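Local structure of hypothetical protein (Plasmodium falciparum, 1ZSO) at residues B[16-21]-B[157-162]; B[89-94]-B[102-107]; B[24-29]-B[121-126]. The protein is of unknown function but belongs to the UPF0587 family, whose members are thought to bind zinc. One frame throughout, in Å; residues are numbered along the deposited sequence.

Contact 1. Residues B[16-21]-B[157-162]; sequences IKAELE and YNLEYE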
loop_
_atom_site.group_PDB
_atom_site.type_symbol
_atom_site.label_atom_id
_atom_site.label_comp_id
_atom_site.label_asym_id
_atom_site.label_seq_id
_atom_site.Cartn_x
_atom_site.Cartn_y
_atom_site.Cartn_z
ATOM N N ILE B 16 -10.101 -21.304 -6.102
ATOM C CA ILE B 16 -9.979 -22.169 -4.963
ATOM C C ILE B 16 -10.797 -23.460 -5.087
ATOM O O ILE B 16 -11.748 -23.572 -5.878
ATOM C CB ILE B 16 -10.343 -21.452 -3.638
ATOM C CG1 ILE B 16 -11.854 -21.356 -3.450
ATOM C CG2 ILE B 16 -9.728 -20.063 -3.575
ATOM C CD1 ILE B 16 -12.206 -20.764 -2.090
ATOM N N LYS B 17 -10.413 -24.405 -4.232
ATOM C CA LYS B 17 -11.017 -25.734 -4.114
ATOM C C LYS B 17 -10.862 -26.163 -2.642
ATOM O O LYS B 17 -9.819 -25.990 -2.045
ATOM C CB LYS B 17 -10.275 -26.697 -5.038
ATOM C CG LYS B 17 -10.734 -28.131 -5.010
ATOM C CD LYS B 17 -9.938 -28.896 -6.052
ATOM C CE LYS B 17 -9.913 -30.375 -5.795
ATOM N NZ LYS B 17 -9.246 -31.082 -6.988
ATOM N N ALA B 18 -11.904 -26.708 -2.052
ATOM C CA ALA B 18 -11.801 -27.198 -0.686
ATOM C C ALA B 18 -12.910 -28.193 -0.491
ATOM O O ALA B 18 -13.937 -28.148 -1.188
ATOM C CB ALA B 18 -11.920 -26.060 0.341
ATOM N N GLU B 19 -12.643 -29.116 0.424
ATOM C CA GLU B 19 -13.566 -30.173 0.799
ATOM C C GLU B 19 -14.402 -29.692 2.012
ATOM O O GLU B 19 -13.856 -29.210 3.026
ATOM C CB GLU B 19 -12.735 -31.451 1.064
ATOM C CG GLU B 19 -13.368 -32.514 1.938
ATOM C CD GLU B 19 -12.524 -33.804 1.973
ATOM O OE1 GLU B 19 -11.344 -33.763 1.543
ATOM O OE2 GLU B 19 -13.041 -34.855 2.423
ATOM N N LEU B 20 -15.720 -29.799 1.867
ATOM C CA LEU B 20 -16.662 -29.152 2.764
ATOM C C LEU B 20 -17.429 -30.143 3.599
ATOM O O LEU B 20 -17.939 -31.142 3.104
ATOM C CB LEU B 20 -17.671 -28.313 1.994
ATOM C CG LEU B 20 -17.115 -27.222 1.094
ATOM C CD1 LEU B 20 -18.241 -26.473 0.412
ATOM C CD2 LEU B 20 -16.178 -26.287 1.869
ATOM N N GLU B 21 -17.480 -29.835 4.888
ATOM C CA GLU B 21 -18.258 -30.595 5.841
ATOM C C GLU B 21 -19.253 -29.633 6.509
ATOM O O GLU B 21 -18.869 -28.744 7.279
ATOM C CB GLU B 21 -17.331 -31.284 6.852
ATOM C CG GLU B 21 -18.029 -31.852 8.087
ATOM C CD GLU B 21 -18.659 -33.237 7.894
ATOM O OE1 GLU B 21 -18.731 -33.741 6.736
ATOM O OE2 GLU B 21 -19.082 -33.816 8.941
ATOM N N TYR B 157 -11.538 -28.437 4.556
ATOM C CA TYR B 157 -10.354 -29.264 4.495
ATOM C C TYR B 157 -9.661 -29.120 3.163
ATOM O O TYR B 157 -10.293 -28.893 2.129
ATOM C CB TYR B 157 -10.736 -30.743 4.652
ATOM C CG TYR B 157 -11.306 -31.114 6.001
ATOM C CD1 TYR B 157 -10.499 -31.716 6.957
ATOM C CD2 TYR B 157 -12.648 -30.866 6.314
ATOM C CE1 TYR B 157 -10.991 -32.049 8.198
ATOM C CE2 TYR B 157 -13.166 -31.186 7.587
ATOM C CZ TYR B 157 -12.333 -31.782 8.516
ATOM O OH TYR B 157 -12.806 -32.159 9.779
ATOM N N ASN B 158 -8.352 -29.302 3.221
ATOM C CA ASN B 158 -7.500 -29.383 2.082
ATOM C C ASN B 158 -7.805 -28.220 1.172
ATOM O O ASN B 158 -8.192 -28.415 0.025
ATOM C CB ASN B 158 -7.677 -30.741 1.377
ATOM C CG ASN B 158 -6.652 -30.976 0.240
ATOM O OD1 ASN B 158 -5.640 -30.296 0.161
ATOM N ND2 ASN B 158 -6.927 -31.961 -0.623
ATOM N N LEU B 159 -7.671 -27.002 1.695
ATOM C CA LEU B 159 -7.922 -25.800 0.873
ATOM C C LEU B 159 -6.780 -25.690 -0.124
ATOM O O LEU B 159 -5.601 -25.788 0.249
ATOM C CB LEU B 159 -8.062 -24.526 1.734
ATOM C CG LEU B 159 -8.052 -23.191 0.967
ATOM C CD1 LEU B 159 -9.331 -22.966 0.118
ATOM C CD2 LEU B 159 -7.754 -22.013 1.875
ATOM N N GLU B 160 -7.150 -25.575 -1.395
ATOM C CA GLU B 160 -6.217 -25.482 -2.492
ATOM C C GLU B 160 -6.572 -24.234 -3.309
ATOM O O GLU B 160 -7.724 -23.781 -3.330
ATOM C CB GLU B 160 -6.307 -26.711 -3.383
ATOM C CG GLU B 160 -5.789 -28.017 -2.797
ATOM C CD GLU B 160 -5.861 -29.187 -3.806
ATOM O OE1 GLU B 160 -4.844 -29.416 -4.496
ATOM O OE2 GLU B 160 -6.927 -29.857 -3.928
ATOM N N TYR B 161 -5.573 -23.653 -3.952
ATOM C CA TYR B 161 -5.825 -22.467 -4.716
ATOM C C TYR B 161 -4.793 -22.312 -5.834
ATOM O O TYR B 161 -3.732 -22.984 -5.846
ATOM C CB TYR B 161 -5.840 -21.226 -3.791
ATOM C CG TYR B 161 -4.781 -21.285 -2.726
ATOM C CD1 TYR B 161 -3.467 -20.889 -2.981
ATOM C CD2 TYR B 161 -5.093 -21.755 -1.471
ATOM C CE1 TYR B 161 -2.500 -20.964 -1.989
ATOM C CE2 TYR B 161 -4.143 -21.834 -0.475
ATOM C CZ TYR B 161 -2.852 -21.434 -0.731
ATOM O OH TYR B 161 -1.948 -21.551 0.310
ATOM N N GLU B 162 -5.114 -21.458 -6.786
ATOM C CA GLU B 162 -4.126 -21.085 -7.762
ATOM C C GLU B 162 -4.414 -19.686 -8.272
ATOM O O GLU B 162 -5.537 -19.191 -8.147
ATOM C CB GLU B 162 -4.017 -22.131 -8.881
ATOM C CG GLU B 162 -5.212 -22.268 -9.790
ATOM C CD GLU B 162 -5.056 -23.438 -10.768
ATOM O OE1 GLU B 162 -5.127 -23.222 -11.994
ATOM O OE2 GLU B 162 -4.844 -24.582 -10.303
#

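Contact 2. Residues B[89-94]-B[102-107]; sequences NSCSYE and RDFASF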
loop_
_atom_site.group_PDB
_atom_site.type_symbol
_atom_site.label_atom_id
_atom_site.label_comp_id
_atom_site.label_asym_id
_atom_site.label_seq_id
_atom_site.Cartn_x
_atom_site.Cartn_y
_atom_site.Cartn_z
ATOM N N ASN B 89 -21.497 -12.554 -7.176
ATOM C CA ASN B 89 -21.053 -13.705 -6.374
ATOM C C ASN B 89 -19.544 -13.984 -6.483
ATOM O O ASN B 89 -19.109 -15.136 -6.502
ATOM C CB ASN B 89 -21.830 -14.954 -6.733
ATOM C CG ASN B 89 -23.290 -14.672 -7.000
ATOM O OD1 ASN B 89 -24.081 -14.402 -6.086
ATOM N ND2 ASN B 89 -23.668 -14.769 -8.261
ATOM N N SER B 90 -18.751 -12.923 -6.537
ATOM C CA SER B 90 -17.339 -13.031 -6.309
ATOM C C SER B 90 -17.167 -13.470 -4.848
ATOM O O SER B 90 -18.053 -13.281 -4.016
ATOM C CB SER B 90 -16.686 -11.658 -6.569
ATOM O OG SER B 90 -15.247 -11.693 -6.562
ATOM N N CYS B 91 -16.039 -14.085 -4.551
ATOM C CA CYS B 91 -15.615 -14.333 -3.197
ATOM C C CYS B 91 -16.562 -15.202 -2.405
ATOM O O CYS B 91 -16.706 -14.976 -1.213
ATOM C CB CYS B 91 -15.430 -13.015 -2.446
ATOM S SG CYS B 91 -14.088 -12.025 -3.066
ATOM N N SER B 92 -17.177 -16.186 -3.054
ATOM C CA SER B 92 -18.067 -17.134 -2.408
ATOM C C SER B 92 -17.782 -18.548 -2.957
ATOM O O SER B 92 -17.539 -18.714 -4.136
ATOM C CB SER B 92 -19.540 -16.738 -2.669
ATOM O OG SER B 92 -20.424 -17.373 -1.752
ATOM N N TYR B 93 -17.790 -19.553 -2.081
ATOM C CA TYR B 93 -17.664 -20.955 -2.452
ATOM C C TYR B 93 -18.723 -21.711 -1.670
ATOM O O TYR B 93 -18.854 -21.590 -0.461
ATOM C CB TYR B 93 -16.256 -21.422 -2.102
ATOM C CG TYR B 93 -15.800 -22.783 -2.627
ATOM C CD1 TYR B 93 -15.349 -22.935 -3.917
ATOM C CD2 TYR B 93 -15.745 -23.898 -1.778
ATOM C CE1 TYR B 93 -14.888 -24.147 -4.364
ATOM C CE2 TYR B 93 -15.300 -25.142 -2.221
ATOM C CZ TYR B 93 -14.878 -25.267 -3.509
ATOM O OH TYR B 93 -14.424 -26.501 -3.962
ATOM N N GLU B 94 -19.522 -22.481 -2.371
ATOM C CA GLU B 94 -20.769 -22.937 -1.794
ATOM C C GLU B 94 -20.804 -24.455 -1.768
ATOM O O GLU B 94 -19.983 -25.108 -2.389
ATOM C CB GLU B 94 -21.930 -22.316 -2.587
ATOM C CG GLU B 94 -21.931 -20.769 -2.508
ATOM C CD GLU B 94 -22.522 -20.079 -3.732
ATOM O OE1 GLU B 94 -23.455 -20.665 -4.350
ATOM O OE2 GLU B 94 -22.069 -18.946 -4.073
ATOM N N ARG B 102 -13.037 -23.486 -8.463
ATOM C CA ARG B 102 -13.986 -22.417 -8.748
ATOM C C ARG B 102 -13.278 -21.047 -8.660
ATOM O O ARG B 102 -12.482 -20.788 -7.757
ATOM C CB ARG B 102 -15.242 -22.523 -7.834
ATOM C CG ARG B 102 -15.997 -21.197 -7.534
ATOM C CD ARG B 102 -17.504 -21.355 -7.166
ATOM N NE ARG B 102 -18.197 -20.053 -7.127
ATOM C CZ ARG B 102 -19.454 -19.831 -6.694
ATOM N NH1 ARG B 102 -20.213 -20.825 -6.222
ATOM N NH2 ARG B 102 -19.965 -18.591 -6.720
ATOM N N ASP B 103 -13.565 -20.198 -9.644
ATOM C CA ASP B 103 -13.121 -18.827 -9.626
ATOM C C ASP B 103 -13.617 -18.149 -8.366
ATOM O O ASP B 103 -14.804 -18.213 -8.045
ATOM C CB ASP B 103 -13.636 -18.094 -10.865
ATOM C CG ASP B 103 -12.905 -18.515 -12.145
ATOM O OD1 ASP B 103 -11.929 -19.294 -12.027
ATOM O OD2 ASP B 103 -13.291 -18.058 -13.258
ATOM N N PHE B 104 -12.699 -17.506 -7.655
ATOM C CA PHE B 104 -13.014 -16.912 -6.378
ATOM C C PHE B 104 -12.955 -15.394 -6.442
ATOM O O PHE B 104 -13.780 -14.718 -5.842
ATOM C CB PHE B 104 -12.042 -17.426 -5.299
ATOM C CG PHE B 104 -12.477 -17.100 -3.898
ATOM C CD1 PHE B 104 -13.541 -17.767 -3.320
ATOM C CD2 PHE B 104 -11.852 -16.090 -3.174
ATOM C CE1 PHE B 104 -13.980 -17.439 -2.057
ATOM C CE2 PHE B 104 -12.289 -15.772 -1.896
ATOM C CZ PHE B 104 -13.365 -16.433 -1.346
ATOM N N ALA B 105 -11.957 -14.856 -7.137
ATOM C CA ALA B 105 -11.758 -13.412 -7.200
ATOM C C ALA B 105 -10.916 -13.079 -8.415
ATOM O O ALA B 105 -9.972 -13.815 -8.739
ATOM C CB ALA B 105 -11.107 -12.913 -5.938
ATOM N N SER B 106 -11.231 -11.978 -9.094
ATOM C CA SER B 106 -10.411 -11.547 -10.225
ATOM C C SER B 106 -9.752 -10.195 -9.927
ATOM O O SER B 106 -10.330 -9.369 -9.191
ATOM C CB SER B 106 -11.254 -11.442 -11.490
ATOM O OG SER B 106 -12.276 -12.422 -11.478
ATOM N N PHE B 107 -8.569 -9.985 -10.522
ATOM C CA PHE B 107 -7.822 -8.723 -10.396
ATOM C C PHE B 107 -7.268 -8.233 -11.727
ATOM O O PHE B 107 -6.700 -9.010 -12.491
ATOM C CB PHE B 107 -6.654 -8.886 -9.443
ATOM C CG PHE B 107 -7.033 -9.477 -8.116
ATOM C CD1 PHE B 107 -7.157 -10.851 -7.965
ATOM C CD2 PHE B 107 -7.266 -8.670 -7.022
ATOM C CE1 PHE B 107 -7.534 -11.390 -6.776
ATOM C CE2 PHE B 107 -7.655 -9.226 -5.823
ATOM C CZ PHE B 107 -7.771 -10.577 -5.700
HETATM O O HOH W 1 -13.937 -11.029 -8.593
#

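Contact 3. Residues B[24-29]-B[121-126]; sequences KRLFCD and NNFIVE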
loop_
_atom_site.group_PDB
_atom_site.type_symbol
_atom_site.label_atom_id
_atom_site.label_comp_id
_atom_site.label_asym_id
_atom_site.label_seq_id
_atom_site.Cartn_x
_atom_site.Cartn_y
_atom_site.Cartn_z
ATOM N N LYS B 24 -22.326 -24.217 4.255
ATOM C CA LYS B 24 -23.227 -23.791 3.197
ATOM C C LYS B 24 -22.459 -22.863 2.248
ATOM O O LYS B 24 -22.573 -22.949 1.024
ATOM C CB LYS B 24 -24.503 -23.161 3.778
ATOM C CG LYS B 24 -25.376 -22.477 2.750
ATOM C CD LYS B 24 -26.858 -22.677 3.025
ATOM C CE LYS B 24 -27.658 -22.474 1.727
ATOM N NZ LYS B 24 -28.995 -23.179 1.679
ATOM N N ARG B 25 -21.616 -22.017 2.823
ATOM C CA ARG B 25 -20.752 -21.166 2.024
ATOM C C ARG B 25 -19.591 -20.678 2.856
ATOM O O ARG B 25 -19.698 -20.492 4.075
ATOM C CB ARG B 25 -21.513 -19.965 1.426
ATOM C CG ARG B 25 -22.286 -19.162 2.465
ATOM C CD ARG B 25 -22.600 -17.727 2.033
ATOM N NE ARG B 25 -23.538 -17.110 2.977
ATOM C CZ ARG B 25 -23.681 -15.800 3.217
ATOM N NH1 ARG B 25 -22.946 -14.877 2.594
ATOM N NH2 ARG B 25 -24.590 -15.418 4.109
ATOM N N LEU B 26 -18.476 -20.523 2.155
ATOM C CA LEU B 26 -17.287 -19.872 2.634
ATOM C C LEU B 26 -17.234 -18.591 1.832
ATOM O O LEU B 26 -17.558 -18.599 0.636
ATOM C CB LEU B 26 -16.081 -20.762 2.326
ATOM C CG LEU B 26 -14.662 -20.234 2.444
ATOM C CD1 LEU B 26 -14.158 -19.909 3.890
ATOM C CD2 LEU B 26 -13.787 -21.252 1.777
ATOM N N PHE B 27 -16.896 -17.479 2.478
ATOM C CA PHE B 27 -16.844 -16.210 1.772
ATOM C C PHE B 27 -16.067 -15.216 2.567
ATOM O O PHE B 27 -15.682 -15.497 3.702
ATOM C CB PHE B 27 -18.248 -15.667 1.446
ATOM C CG PHE B 27 -19.109 -15.330 2.655
ATOM C CD1 PHE B 27 -19.595 -16.328 3.486
ATOM C CD2 PHE B 27 -19.490 -14.013 2.903
ATOM C CE1 PHE B 27 -20.388 -16.024 4.569
ATOM C CE2 PHE B 27 -20.273 -13.688 3.986
ATOM C CZ PHE B 27 -20.732 -14.692 4.821
ATOM N N CYS B 28 -15.830 -14.048 1.971
ATOM C CA CYS B 28 -15.221 -12.945 2.695
ATOM C C CYS B 28 -15.888 -11.598 2.405
ATOM O O CYS B 28 -16.688 -11.479 1.482
ATOM C CB CYS B 28 -13.747 -12.899 2.394
ATOM S SG CYS B 28 -13.351 -12.991 0.658
ATOM N N ASP B 29 -15.584 -10.595 3.223
ATOM C CA ASP B 29 -16.231 -9.296 3.106
ATOM C C ASP B 29 -15.239 -8.233 2.617
ATOM O O ASP B 29 -14.181 -8.560 2.103
ATOM C CB ASP B 29 -16.849 -8.909 4.458
ATOM C CG ASP B 29 -15.797 -8.508 5.509
ATOM O OD1 ASP B 29 -16.111 -7.634 6.357
ATOM O OD2 ASP B 29 -14.655 -9.042 5.490
ATOM N N ASN B 121 -6.887 -14.773 7.555
ATOM C CA ASN B 121 -7.816 -15.299 8.550
ATOM C C ASN B 121 -8.976 -14.372 8.805
ATOM O O ASN B 121 -9.394 -14.204 9.934
ATOM C CB ASN B 121 -7.081 -15.672 9.848
ATOM C CG ASN B 121 -5.776 -14.942 10.000
ATOM O OD1 ASN B 121 -4.696 -15.522 9.786
ATOM N ND2 ASN B 121 -5.853 -13.650 10.345
ATOM N N ASN B 122 -9.482 -13.747 7.751
ATOM C CA ASN B 122 -10.732 -13.021 7.878
ATOM C C ASN B 122 -11.803 -13.652 6.990
ATOM O O ASN B 122 -12.641 -12.949 6.440
ATOM C CB ASN B 122 -10.685 -11.478 7.563
ATOM C CG ASN B 122 -9.283 -10.874 7.450
ATOM O OD1 ASN B 122 -8.495 -11.190 6.551
ATOM N ND2 ASN B 122 -9.033 -9.889 8.289
ATOM N N PHE B 123 -11.822 -14.964 6.858
ATOM C CA PHE B 123 -12.930 -15.578 6.112
ATOM C C PHE B 123 -14.133 -15.683 7.018
ATOM O O PHE B 123 -14.021 -15.557 8.220
ATOM C CB PHE B 123 -12.575 -16.956 5.567
ATOM C CG PHE B 123 -11.586 -16.926 4.454
ATOM C CD1 PHE B 123 -12.001 -16.701 3.163
ATOM C CD2 PHE B 123 -10.230 -17.120 4.699
ATOM C CE1 PHE B 123 -11.102 -16.662 2.126
ATOM C CE2 PHE B 123 -9.326 -17.105 3.673
ATOM C CZ PHE B 123 -9.769 -16.884 2.367
ATOM N N ILE B 124 -15.290 -15.866 6.402
ATOM C CA ILE B 124 -16.553 -15.998 7.081
ATOM C C ILE B 124 -17.110 -17.315 6.556
ATOM O O ILE B 124 -16.964 -17.648 5.373
ATOM C CB ILE B 124 -17.515 -14.813 6.794
ATOM C CG1 ILE B 124 -16.788 -13.478 7.038
ATOM C CG2 ILE B 124 -18.824 -14.904 7.663
ATOM C CD1 ILE B 124 -17.603 -12.229 6.695
ATOM N N VAL B 125 -17.684 -18.093 7.468
ATOM C CA VAL B 125 -18.359 -19.313 7.095
ATOM C C VAL B 125 -19.781 -19.315 7.657
ATOM O O VAL B 125 -20.010 -18.945 8.809
ATOM C CB VAL B 125 -17.613 -20.520 7.613
ATOM C CG1 VAL B 125 -18.515 -21.719 7.589
ATOM C CG2 VAL B 125 -16.349 -20.737 6.789
ATOM N N GLU B 126 -20.725 -19.718 6.817
ATOM C CA GLU B 126 -22.072 -20.065 7.267
ATOM C C GLU B 126 -22.154 -21.577 7.186
ATOM O O GLU B 126 -21.703 -22.138 6.200
ATOM C CB GLU B 126 -23.148 -19.444 6.373
ATOM C CG GLU B 126 -24.579 -19.679 6.927
ATOM C CD GLU B 126 -25.643 -18.957 6.148
ATOM O OE1 GLU B 126 -25.329 -18.469 5.040
ATOM O OE2 GLU B 126 -26.798 -18.868 6.648
#

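Contact 1. Residues B[16-21]-B[157-162]
Leu159 lays its CD1 methyl against Ala18 CB at 4.0 Å and, slightly farther off, against Ile16 CB, making the apolar centre of an antiparallel strand pair interrupted by a beta bulge. The pair joins strand 9-21 to strand 152-163, neighbours in the six-stranded antiparallel sheet. CG of Leu159 stands opposite its own backbone N (chi1 169°), which turns CD1 back over the first strand although CB points away from it. Two residues along each strand, Ile16 CG2 meets Tyr161 CB at 4.1 Å, while the Tyr161 ring turns to Phe117, edge-to-face, with its OH hydrogen-bonded to Gln141. Ile16 faces Tyr161 as a non-hydrogen-bonded pair, and Ile16 CA comes within 3.2 Å of Glu160 O in a CA-H...O contact.

Two hydrogen-bonded pairs flank the bulge. Lys17 and Glu160 exchange N-H...O bonds in both directions, and Glu19 and Tyr157 do the same. Between them the register slips by one: Ala18 has both Asn158 and Leu159 across from it, where strand 152-163 bends at Asn158, whose phi and psi are both positive. Asn158 N is bonded to Asn142 OD1.

The face with Lys17, Glu19, Tyr157 and Glu160 is the polar edge. Tyr157 CB and Glu19 CB approach to 4.2 Å. The Tyr157 ring turns its edge to Glu19 O, and Glu21 CB lies near Tyr157 CE2. Lys17 and Glu160 run side by side in the same direction. Their opposite charges lie near each other, beyond salt-bridge distance, and probably attract: Glu160 OE2 is 3.6 Å from Lys17 CE and 4.0 Å from Lys17 NZ.

Contact 2. Residues B[89-94]-B[102-107]
A cysteine sulfur-aromatic contact beside a classic beta bulge marks this junction between the protein's two antiparallel sheets, with Cys91 lying over the Phe104 ring. Cys91 CA sits 3.7 Å from the ring centroid, close to the normal, as a CH-pi contact. The sulfur of Cys91 approaches the same ring obliquely, 4.9 Å from the centroid, and also touches Ala105 CB. CG of Phe104 is opposite its backbone N (chi1 -167°), which brings one face of the ring against Cys91 CA. The same two residues share a backbone bond, Cys91 N to Phe104 O at 2.7 Å. Ser90 OG lies 3.4 Å from Phe104 O, a weak and unsettled bond, and a water that accepts from Ser106 N also lies very close to Ser90 OG and may bridge the two.

Toward the other end the polar side chain of Arg102 takes over. Its extended chain passes the Tyr93 ring in the opposite direction, Arg102 CB meeting the ring edge at Tyr93 CE1 (3.8 Å). Ser92 O lies over one face of the guanidinium, where it is poorly placed to accept from NE. Glu94 OE2 forms a weak salt bridge with Arg102 NH2 at 3.4 Å, the carboxylate and guanidinium planes 68° apart; Arg102 NH1 has a firmer partner in Asn97 OD1.

Tyr93 OH reaches past Arg102 to Glu100 O and to Ala18 N on strand 9-21. Phe104 and Ala105 together face Val14 of that strand, forming the bulge, while Phe84 of strand 80-85 and Trp34 of strand 34-40 pack against Cys91 and Ala105.

Contact 3. Residues B[24-29]-B[121-126]
Arg25 and Phe27 both hold CG between backbone N and carbonyl carbon (chi1 53° and 63°), which brings the guanidinium to Glu126 and the ring over Ile124 on one face of an antiparallel strand pair. The pair joins strands 23-27 and 123-127, the two inner strands of the four-stranded sheet. Phe27's ring is sandwiched: Ile124 CB stands over one face, 3.9 Å from the centroid, and Arg25 NH1 lies over the opposite face, toward the rim. Ile124 CG2 presses on Phe27 CZ at 3.4 Å.

On the other face Leu26 CD1 touches both Phe123 CB and Val125 CG2, each 3.7 Å away, with Ile156 of strand 152-163 packed on Leu26 and Val125. Cys28 SG approaches the Phe123 ring only obliquely.

Phe27 and Ile124 exchange two backbone bonds. At the far end a classic beta bulge sets Lys24 and Arg25 both opposite Glu126, whose carbonyl O accepts from Lys24 N and more weakly from Arg25 N. Toward the opposite end, Asn122 packs on Tyr79 of the second subunit.

The Arg25-Glu126 salt bridge is side-on: one oxygen, OE1, takes both Arg25 NE (3.1 Å) and Arg25 NH2 (3.3 Å) in the guanidinium plane, NE meeting it nearly along its C-O axis and NH2 from above the carboxylate plane.

Contacts 1 and 3 each pair neighbouring strands within one sheet, the six-stranded and the four-stranded respectively, whereas contact 2 spans both sheets. Its centre lies nearest the chain centre, about 8 Å away, and it relies on ring and sulfur packing with few backbone bonds; the other two depend on antiparallel backbone pairing, each broken by a bulge. Each buries apolar side chains on one face; the other is polar in contact 1 and mixed in contact 3, with Phe27 and Ile124 beside Arg25-Glu126. Charge pairing is a two-bond salt bridge in contact 3, weak in contact 2, mere proximity in contact 1. Ile16 packs on Phe104 and Leu26, linking all three; Tyr93 O probably hydrogen-bonds Leu26 N.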